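Putative iron-regulated protein A (Parabacteroides distasonis ATCC 8503, PDB 4ECG) binds calcium ions and, as an imelysin-like member of the M75 peptidase family, is a putative metalloendopeptidase. Local coordinates at residues Lys26-Glu29 with Asp30-Ser33; Asp50-Thr53 with Lys54-Tyr58; Pro205-Tyr208 with Ala209-Met212. All coordinates share one frame; numbering follows the deposited sequence.

Contact 1 (Lys26-Glu29 with Asp30-Ser33); sequences KPTE and DQMS
Thr28 and Glu29 turn the extended chain into a helix, their carbonyl oxygens accepting from Met32 N and Ser33 N, with Thr28 O to Met32 N at 3.0 Å. Thr28 is the N-cap and trades two bonds with Gln31. In one direction the backbone N-H of Gln31 reaches Thr28 OG1 over 3.2 Å, a bent bond (142°), with OG1 held between the backbone N and the carbonyl carbon (chi1 58°), facing the helix start. In the other, the Gln31 side chain runs extended beyond CG, back alongside Thr28, where OE1 takes the N-H of Thr28 at 3.0 Å. That bond is nearly straight at hydrogen (165°), yet the donor stands above the amide plane. OE1 also lies against Pro27, 3.3 Å from Pro27 CA. Without the side-chain amide, as with an alanine here, the Thr28 N-H would probably lose this acceptor and the cap would keep only one of its two bonds. On the inner side, Met32, a selenomethionine, bends at its last torsion and brings CE to 3.2 Å from Thr28 O, while its CG faces Pro27 CG at 4.2 Å. Pro27 and Met32 both continue onto Leu318 and Phe379, and Ser33 OG bonds to His215. The reciprocal Thr28-Gln31 bonds define a capping box, which here starts the long helix 29-68.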
ATOM      1  N   LYS A  26     -10.304  31.114  -2.869  1.00 74.26           N
ATOM      2  CA  LYS A  26     -10.628  29.948  -2.091  1.00 78.00           C
ATOM      3  C   LYS A  26     -11.630  29.102  -2.861  1.00 75.18           C
ATOM      4  O   LYS A  26     -12.566  29.616  -3.419  1.00 74.18           O
ATOM      5  CB  LYS A  26     -11.175  30.348  -0.723  1.00 84.84           C
ATOM      6  CG  LYS A  26     -10.208  31.229   0.065  1.00 91.82           C
ATOM      7  CD  LYS A  26     -10.307  31.042   1.580  1.00 96.13           C
ATOM      8  CE  LYS A  26     -10.049  32.359   2.326  1.00103.13           C
ATOM      9  NZ  LYS A  26      -9.709  32.140   3.761  1.00 92.36           N
ATOM     10  N   PRO A  27     -11.430  27.782  -2.895  1.00 78.24           N
ATOM     11  CA  PRO A  27     -12.359  26.966  -3.660  1.00 75.55           C
ATOM     12  C   PRO A  27     -13.762  26.907  -3.050  1.00 72.38           C
ATOM     13  O   PRO A  27     -13.919  26.969  -1.840  1.00 72.69           O
ATOM     14  CB  PRO A  27     -11.705  25.584  -3.647  1.00 76.09           C
ATOM     15  CG  PRO A  27     -10.827  25.558  -2.449  1.00 75.28           C
ATOM     16  CD  PRO A  27     -10.400  26.973  -2.212  1.00 78.89           C
ATOM     17  N   THR A  28     -14.755  26.781  -3.916  1.00 72.72           N
ATOM     18  CA  THR A  28     -16.137  26.691  -3.521  1.00 73.67           C
ATOM     19  C   THR A  28     -16.392  25.257  -3.114  1.00 76.56           C
ATOM     20  O   THR A  28     -15.553  24.339  -3.346  1.00 71.53           O
ATOM     21  CB  THR A  28     -17.090  27.061  -4.687  1.00 74.22           C
ATOM     22  OG1 THR A  28     -16.837  26.201  -5.797  1.00 74.51           O
ATOM     23  CG2 THR A  28     -16.875  28.469  -5.144  1.00 71.02           C
ATOM     24  N   GLU A  29     -17.563  25.063  -2.514  1.00 77.25           N
ATOM     25  CA  GLU A  29     -17.987  23.731  -2.116  1.00 77.88           C
ATOM     26  C   GLU A  29     -18.227  22.824  -3.307  1.00 72.69           C
ATOM     27  O   GLU A  29     -17.798  21.671  -3.254  1.00 71.01           O
ATOM     28  CB  GLU A  29     -19.190  23.770  -1.174  1.00 79.70           C
ATOM     29  CG  GLU A  29     -18.751  24.274   0.197  1.00 84.79           C
ATOM     30  CD  GLU A  29     -19.813  24.171   1.257  1.00 84.30           C
ATOM     31  OE1 GLU A  29     -20.454  23.111   1.327  1.00 84.42           O
ATOM     32  OE2 GLU A  29     -19.970  25.147   2.017  1.00 88.59           O
ATOM     33  N   ASP A  30     -18.863  23.344  -4.365  1.00 69.26           N
ATOM     34  CA  ASP A  30     -19.093  22.565  -5.581  1.00 72.07           C
ATOM     35  C   ASP A  30     -17.738  22.139  -6.164  1.00 69.64           C
ATOM     36  O   ASP A  30     -17.603  21.004  -6.693  1.00 65.06           O
ATOM     37  CB  ASP A  30     -19.951  23.294  -6.638  1.00 76.09           C
ATOM     38  CG  ASP A  30     -21.465  23.434  -6.229  1.00 83.59           C
ATOM     39  OD1 ASP A  30     -21.995  22.607  -5.454  1.00 90.21           O
ATOM     40  OD2 ASP A  30     -22.144  24.373  -6.704  1.00 80.56           O
ATOM     41  N   GLN A  31     -16.725  22.999  -6.019  1.00 66.66           N
ATOM     42  CA  GLN A  31     -15.387  22.687  -6.588  1.00 65.59           C
ATOM     43  C   GLN A  31     -14.715  21.558  -5.823  1.00 62.71           C
ATOM     44  O   GLN A  31     -14.163  20.640  -6.396  1.00 59.63           O
ATOM     45  CB  GLN A  31     -14.463  23.915  -6.578  1.00 65.70           C
ATOM     46  CG  GLN A  31     -14.480  24.729  -7.859  1.00 69.92           C
ATOM     47  CD  GLN A  31     -14.108  26.202  -7.682  1.00 70.36           C
ATOM     48  OE1 GLN A  31     -13.631  26.626  -6.642  1.00 65.83           O
ATOM     49  NE2 GLN A  31     -14.335  26.979  -8.721  1.00 74.57           N
HETATM   50  N   MSE A  32     -14.756  21.668  -4.503  1.00 63.98           N
HETATM   51  CA  MSE A  32     -14.207  20.663  -3.612  1.00 61.71           C
HETATM   52  C   MSE A  32     -14.946  19.333  -3.756  1.00 60.91           C
HETATM   53  O   MSE A  32     -14.323  18.282  -3.707  1.00 55.95           O
HETATM   54  CB  MSE A  32     -14.288  21.148  -2.158  1.00 63.16           C
HETATM   55  CG  MSE A  32     -13.138  22.079  -1.741  1.00 64.32           C
HETATM   56 SE   MSE A  32     -13.358  22.762   0.035  0.75 62.35          SE
HETATM   57  CE  MSE A  32     -14.902  23.858  -0.211  1.00 65.71           C
ATOM     58  N   SER A  33     -16.269  19.392  -3.931  1.00 62.80           N
ATOM     59  CA  SER A  33     -17.080  18.174  -4.108  1.00 63.36           C
ATOM     60  C   SER A  33     -16.678  17.408  -5.403  1.00 62.56           C
ATOM     61  O   SER A  33     -16.636  16.165  -5.439  1.00 62.78           O
ATOM     62  CB  SER A  33     -18.559  18.560  -4.111  1.00 67.81           C
ATOM     63  OG  SER A  33     -19.376  17.417  -4.039  1.00 69.57           O
TER

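Contact 2 (Asp50-Thr53 with Lys54-Tyr58); sequences DMLT and KMTAY
Asp50 and Lys54, four residues apart on helix 29-68, form a salt bridge that is closest at 3.1 Å, Lys54 NZ to Asp50 OD1. Asp50 carries CG anti to its backbone N (chi1 178°), and Lys54, kinked at chi2 and chi4, curls its chain back so that NZ faces both carboxylate oxygens. OD2 is farther from the ammonium, and the hydrogen bonds from NZ to OD1 and to OD2 are both weak. Lys54 CE lies equally near OD1, so the aliphatic end of the lysine rests against the carboxylate as well. Asp50 OD2 makes its stronger salt bridge with Arg303 NH1.

Apolar contact comes from two selenomethionines, Met51 and Met55, which run side by side in the same direction and bring their CE methyls to 3.8 Å. Met51 is extended, whereas Met55 is bent twice, at chi2 and chi3. Both rest on Thr188 of helix 171-196; Trp88 of helix 71-89 meets Met51, and Val84 of that helix meets Met55. Leu52 CD1 passes 3.9 Å from Thr56 OG1.

The remaining bonds are those of the helix itself, such as Met55 N to Met51 O at 2.7 Å. Leu52 O is gripped twice: by Thr56 N at 2.9 Å in an almost straight bond (172°), and by Thr56 OG1 at 3.0 Å, which approaches from above the carbonyl plane. The threonine hydroxyl is thereby fixed as a donor to its own helix. With an arginine and a lysine both at its carboxylate, Asp50 is likely to stay ionised, its charge balanced by Lys54 and Arg303.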
ATOM      1  N   ASP A  50      -9.000  -2.843 -10.499  1.00 51.46           N
ATOM      2  CA  ASP A  50      -7.829  -3.410 -11.167  1.00 52.13           C
ATOM      3  C   ASP A  50      -7.262  -4.445 -10.208  1.00 50.34           C
ATOM      4  O   ASP A  50      -6.838  -5.518 -10.631  1.00 46.38           O
ATOM      5  CB  ASP A  50      -6.794  -2.303 -11.455  1.00 52.99           C
ATOM      6  CG  ASP A  50      -5.478  -2.801 -12.118  1.00 54.62           C
ATOM      7  OD1 ASP A  50      -5.517  -3.645 -13.055  1.00 55.18           O
ATOM      8  OD2 ASP A  50      -4.383  -2.282 -11.721  1.00 55.51           O
HETATM    9  N   MSE A  51      -7.234  -4.116  -8.918  1.00 48.75           N
HETATM   10  CA  MSE A  51      -6.825  -5.099  -7.909  1.00 47.50           C
HETATM   11  C   MSE A  51      -7.717  -6.386  -7.965  1.00 47.76           C
HETATM   12  O   MSE A  51      -7.183  -7.492  -7.955  1.00 46.99           O
HETATM   13  CB  MSE A  51      -6.845  -4.502  -6.512  1.00 47.85           C
HETATM   14  CG  MSE A  51      -6.012  -5.329  -5.495  1.00 47.09           C
HETATM   15 SE   MSE A  51      -6.153  -4.572  -3.745  0.75 41.39          SE
HETATM   16  CE  MSE A  51      -5.372  -6.145  -2.849  1.00 42.43           C
ATOM     17  N   LEU A  52      -9.045  -6.257  -8.045  1.00 46.26           N
ATOM     18  CA  LEU A  52      -9.890  -7.449  -8.020  1.00 50.62           C
ATOM     19  C   LEU A  52      -9.576  -8.285  -9.261  1.00 52.83           C
ATOM     20  O   LEU A  52      -9.399  -9.502  -9.150  1.00 53.30           O
ATOM     21  CB  LEU A  52     -11.392  -7.144  -7.897  1.00 50.25           C
ATOM     22  CG  LEU A  52     -12.370  -8.335  -7.908  1.00 51.52           C
ATOM     23  CD1 LEU A  52     -12.053  -9.355  -6.817  1.00 47.93           C
ATOM     24  CD2 LEU A  52     -13.826  -7.873  -7.826  1.00 52.98           C
ATOM     25  N   THR A  53      -9.441  -7.628 -10.416  1.00 52.24           N
ATOM     26  CA  THR A  53      -9.176  -8.335 -11.672  1.00 51.46           C
ATOM     27  C   THR A  53      -7.844  -9.072 -11.510  1.00 50.24           C
ATOM     28  O   THR A  53      -7.771 -10.261 -11.773  1.00 48.95           O
ATOM     29  CB  THR A  53      -9.180  -7.398 -12.910  1.00 53.61           C
ATOM     30  OG1 THR A  53     -10.475  -6.783 -13.072  1.00 52.80           O
ATOM     31  CG2 THR A  53      -8.815  -8.162 -14.183  1.00 49.62           C
ATOM     32  N   LYS A  54      -6.811  -8.390 -11.016  1.00 49.44           N
ATOM     33  CA  LYS A  54      -5.491  -8.993 -10.930  1.00 49.02           C
ATOM     34  C   LYS A  54      -5.442 -10.071  -9.836  1.00 50.18           C
ATOM     35  O   LYS A  54      -4.679 -11.043  -9.966  1.00 48.80           O
ATOM     36  CB  LYS A  54      -4.380  -7.955 -10.683  1.00 53.23           C
ATOM     37  CG  LYS A  54      -4.309  -6.746 -11.614  1.00 56.03           C
ATOM     38  CD  LYS A  54      -3.412  -6.966 -12.795  1.00 61.68           C
ATOM     39  CE  LYS A  54      -3.420  -5.804 -13.800  1.00 62.43           C
ATOM     40  NZ  LYS A  54      -2.610  -4.683 -13.279  1.00 62.85           N
HETATM   41  N   MSE A  55      -6.237  -9.904  -8.767  1.00 49.19           N
HETATM   42  CA  MSE A  55      -6.316 -10.907  -7.696  1.00 47.38           C
HETATM   43  C   MSE A  55      -7.009 -12.195  -8.155  1.00 47.70           C
HETATM   44  O   MSE A  55      -6.593 -13.270  -7.805  1.00 52.73           O
HETATM   45  CB  MSE A  55      -6.981 -10.348  -6.431  1.00 44.89           C
HETATM   46  CG  MSE A  55      -6.866 -11.251  -5.221  1.00 44.01           C
HETATM   47 SE   MSE A  55      -4.990 -11.457  -4.593  0.75 38.25          SE
HETATM   48  CE  MSE A  55      -4.942  -9.868  -3.527  1.00 38.36           C
ATOM     49  N   THR A  56      -8.057 -12.076  -8.920  1.00 50.20           N
ATOM     50  CA  THR A  56      -8.663 -13.216  -9.575  1.00 52.58           C
ATOM     51  C   THR A  56      -7.668 -13.916 -10.513  1.00 53.07           C
ATOM     52  O   THR A  56      -7.586 -15.125 -10.487  1.00 57.79           O
ATOM     53  CB  THR A  56      -9.978 -12.808 -10.282  1.00 52.96           C
ATOM     54  OG1 THR A  56     -10.839 -12.115  -9.334  1.00 47.80           O
ATOM     55  CG2 THR A  56     -10.724 -14.074 -10.958  1.00 51.58           C
ATOM     56  N   ALA A  57      -6.853 -13.197 -11.280  1.00 54.48           N
ATOM     57  CA  ALA A  57      -5.819 -13.880 -12.115  1.00 50.19           C
ATOM     58  C   ALA A  57      -4.791 -14.571 -11.217  1.00 52.51           C
ATOM     59  O   ALA A  57      -4.359 -15.729 -11.473  1.00 51.57           O
ATOM     60  CB  ALA A  57      -5.120 -12.926 -13.050  1.00 46.12           C
ATOM     61  N   TYR A  58      -4.421 -13.896 -10.136  1.00 50.86           N
ATOM     62  CA  TYR A  58      -3.464 -14.482  -9.224  1.00 47.75           C
ATOM     63  C   TYR A  58      -3.964 -15.809  -8.603  1.00 50.11           C
ATOM     64  O   TYR A  58      -3.218 -16.779  -8.581  1.00 49.40           O
ATOM     65  CB  TYR A  58      -3.044 -13.508  -8.161  1.00 45.21           C
ATOM     66  CG  TYR A  58      -2.344 -14.197  -7.019  1.00 45.06           C
ATOM     67  CD1 TYR A  58      -0.995 -14.498  -7.058  1.00 45.57           C
ATOM     68  CD2 TYR A  58      -3.043 -14.518  -5.869  1.00 43.62           C
ATOM     69  CE1 TYR A  58      -0.373 -15.156  -5.969  1.00 46.56           C
ATOM     70  CE2 TYR A  58      -2.436 -15.124  -4.782  1.00 47.20           C
ATOM     71  CZ  TYR A  58      -1.124 -15.461  -4.837  1.00 44.64           C
ATOM     72  OH  TYR A  58      -0.666 -16.122  -3.765  1.00 45.08           O
TER

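Contact 3 (Pro205-Tyr208 with Ala209-Met212); sequences PSSY and AEAM
Ser207 meets Glu210 at the N-cap of helix 208-214, where its hydroxyl takes the place of a preceding turn: Glu210 N donates to Ser207 OG at 3.2 Å and 159°. The same oxygen is bonded to Trp195 O, tying the cap to the end of helix 171-196. Glu210 CG lies 3.5 Å from Ser207 OG, alongside the capping bond. The backbone adds Ala211 N to Ser207 O and Met212 N to Tyr208 O.

Met212, a selenomethionine, can be followed outward past Tyr208. Its CB starts 3.6 Å from Tyr208 O, the oxygen that accepts its own N-H. CG then comes to 4.0 Å from ring atom CE2, approaching obliquely. The selenium follows alongside the same atom, which makes a Met-aromatic contact, and a bend at chi3 (126°) then turns CE away from the ring. Around this pair, Ile222 touches both side chains, Trp195 meets the Tyr208 ring edge-to-face, and Val40 of helix 29-68 touches Met212, as do Ala228 and Met232 of helix 225-233. The selenium itself lies 5.4 Å from the centroid of the Tyr208 ring, 67° off the ring normal.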
ATOM      1  N   PRO A 205     -21.857  -0.961   6.245  1.00 69.78           N
ATOM      2  CA  PRO A 205     -23.222  -1.242   5.836  1.00 69.24           C
ATOM      3  C   PRO A 205     -23.530  -0.861   4.413  1.00 65.34           C
ATOM      4  O   PRO A 205     -24.189  -1.599   3.738  1.00 64.19           O
ATOM      5  CB  PRO A 205     -24.070  -0.404   6.811  1.00 73.21           C
ATOM      6  CG  PRO A 205     -23.145   0.643   7.359  1.00 72.16           C
ATOM      7  CD  PRO A 205     -21.784   0.021   7.346  1.00 70.07           C
ATOM      8  N   SER A 206     -23.076   0.305   3.986  1.00 67.69           N
ATOM      9  CA  SER A 206     -23.472   0.888   2.694  1.00 64.99           C
ATOM     10  C   SER A 206     -22.223   1.297   1.866  1.00 59.14           C
ATOM     11  O   SER A 206     -21.093   1.177   2.300  1.00 56.32           O
ATOM     12  CB  SER A 206     -24.410   2.074   2.927  1.00 63.46           C
ATOM     13  OG  SER A 206     -23.761   3.105   3.659  1.00 64.82           O
ATOM     14  N   SER A 207     -22.438   1.758   0.659  1.00 60.79           N
ATOM     15  CA  SER A 207     -21.331   2.087  -0.219  1.00 59.80           C
ATOM     16  C   SER A 207     -20.435   3.185   0.356  1.00 56.53           C
ATOM     17  O   SER A 207     -20.918   4.218   0.758  1.00 58.23           O
ATOM     18  CB  SER A 207     -21.883   2.522  -1.575  1.00 60.13           C
ATOM     19  OG  SER A 207     -20.857   3.066  -2.382  1.00 61.35           O
ATOM     20  N   TYR A 208     -19.129   2.957   0.393  1.00 53.80           N
ATOM     21  CA  TYR A 208     -18.228   3.960   0.948  1.00 51.47           C
ATOM     22  C   TYR A 208     -18.048   5.018  -0.080  1.00 52.76           C
ATOM     23  O   TYR A 208     -17.908   6.167   0.286  1.00 53.76           O
ATOM     24  CB  TYR A 208     -16.864   3.388   1.396  1.00 51.45           C
ATOM     25  CG  TYR A 208     -16.102   4.341   2.309  1.00 50.40           C
ATOM     26  CD1 TYR A 208     -16.378   4.402   3.655  1.00 47.92           C
ATOM     27  CD2 TYR A 208     -15.133   5.215   1.788  1.00 50.33           C
ATOM     28  CE1 TYR A 208     -15.695   5.299   4.476  1.00 49.51           C
ATOM     29  CE2 TYR A 208     -14.437   6.117   2.597  1.00 49.20           C
ATOM     30  CZ  TYR A 208     -14.723   6.162   3.950  1.00 50.90           C
ATOM     31  OH  TYR A 208     -14.046   7.080   4.770  1.00 53.56           O
ATOM     32  N   ALA A 209     -18.051   4.630  -1.366  1.00 54.21           N
ATOM     33  CA  ALA A 209     -17.881   5.592  -2.448  1.00 57.66           C
ATOM     34  C   ALA A 209     -19.004   6.617  -2.392  1.00 56.56           C
ATOM     35  O   ALA A 209     -18.768   7.820  -2.587  1.00 58.02           O
ATOM     36  CB  ALA A 209     -17.848   4.914  -3.830  1.00 54.60           C
ATOM     37  N   GLU A 210     -20.218   6.147  -2.157  1.00 58.88           N
ATOM     38  CA  GLU A 210     -21.366   7.025  -2.137  1.00 60.76           C
ATOM     39  C   GLU A 210     -21.323   7.930  -0.910  1.00 60.99           C
ATOM     40  O   GLU A 210     -21.553   9.138  -1.019  1.00 64.26           O
ATOM     41  CB  GLU A 210     -22.673   6.228  -2.199  1.00 70.85           C
ATOM     42  CG  GLU A 210     -22.972   5.595  -3.569  1.00 80.47           C
ATOM     43  CD  GLU A 210     -23.026   6.601  -4.749  1.00 97.15           C
ATOM     44  OE1 GLU A 210     -23.651   7.713  -4.615  1.00100.74           O
ATOM     45  OE2 GLU A 210     -22.442   6.261  -5.823  1.00 97.03           O
ATOM     46  N   ALA A 211     -21.007   7.377   0.258  1.00 59.24           N
ATOM     47  CA  ALA A 211     -20.912   8.202   1.460  1.00 57.61           C
ATOM     48  C   ALA A 211     -19.849   9.263   1.246  1.00 58.84           C
ATOM     49  O   ALA A 211     -20.054  10.440   1.618  1.00 55.03           O
ATOM     50  CB  ALA A 211     -20.576   7.369   2.664  1.00 54.53           C
HETATM   51  N   MSE A 212     -18.721   8.896   0.616  1.00 55.42           N
HETATM   52  CA  MSE A 212     -17.737   9.946   0.304  1.00 55.61           C
HETATM   53  C   MSE A 212     -18.254  10.981  -0.712  1.00 61.47           C
HETATM   54  O   MSE A 212     -18.032  12.191  -0.506  1.00 59.64           O
HETATM   55  CB  MSE A 212     -16.362   9.414  -0.083  1.00 54.54           C
HETATM   56  CG  MSE A 212     -15.269   9.718   0.980  1.00 54.48           C
HETATM   57 SE   MSE A 212     -13.622   9.396   0.201  0.75 61.25          SE
HETATM   58  CE  MSE A 212     -12.869  11.095   0.570  1.00 62.98           C
TER

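Overall arrangement
Contacts 1 and 2 both belong to helix 29-68, its capped start and a mid-length turn, with centres about 35 Å apart. Contact 3 caps the separate, short helix 208-214. Contact 1 is a surface contact, contact 2 is partly buried, and contact 3 is buried. Chemistry follows place: the two caps use a hydroxyl to receive an amide N-H, reciprocated by a side-chain amide only in contact 1, whereas the mid-helix stretch of contact 2 relies on a salt bridge and paired selenomethionines. Contacts 1 and 3 lie on the same side of the chain's centre, their nearest atoms about 6 Å apart, and each has a selenomethionine touching helix 225-233.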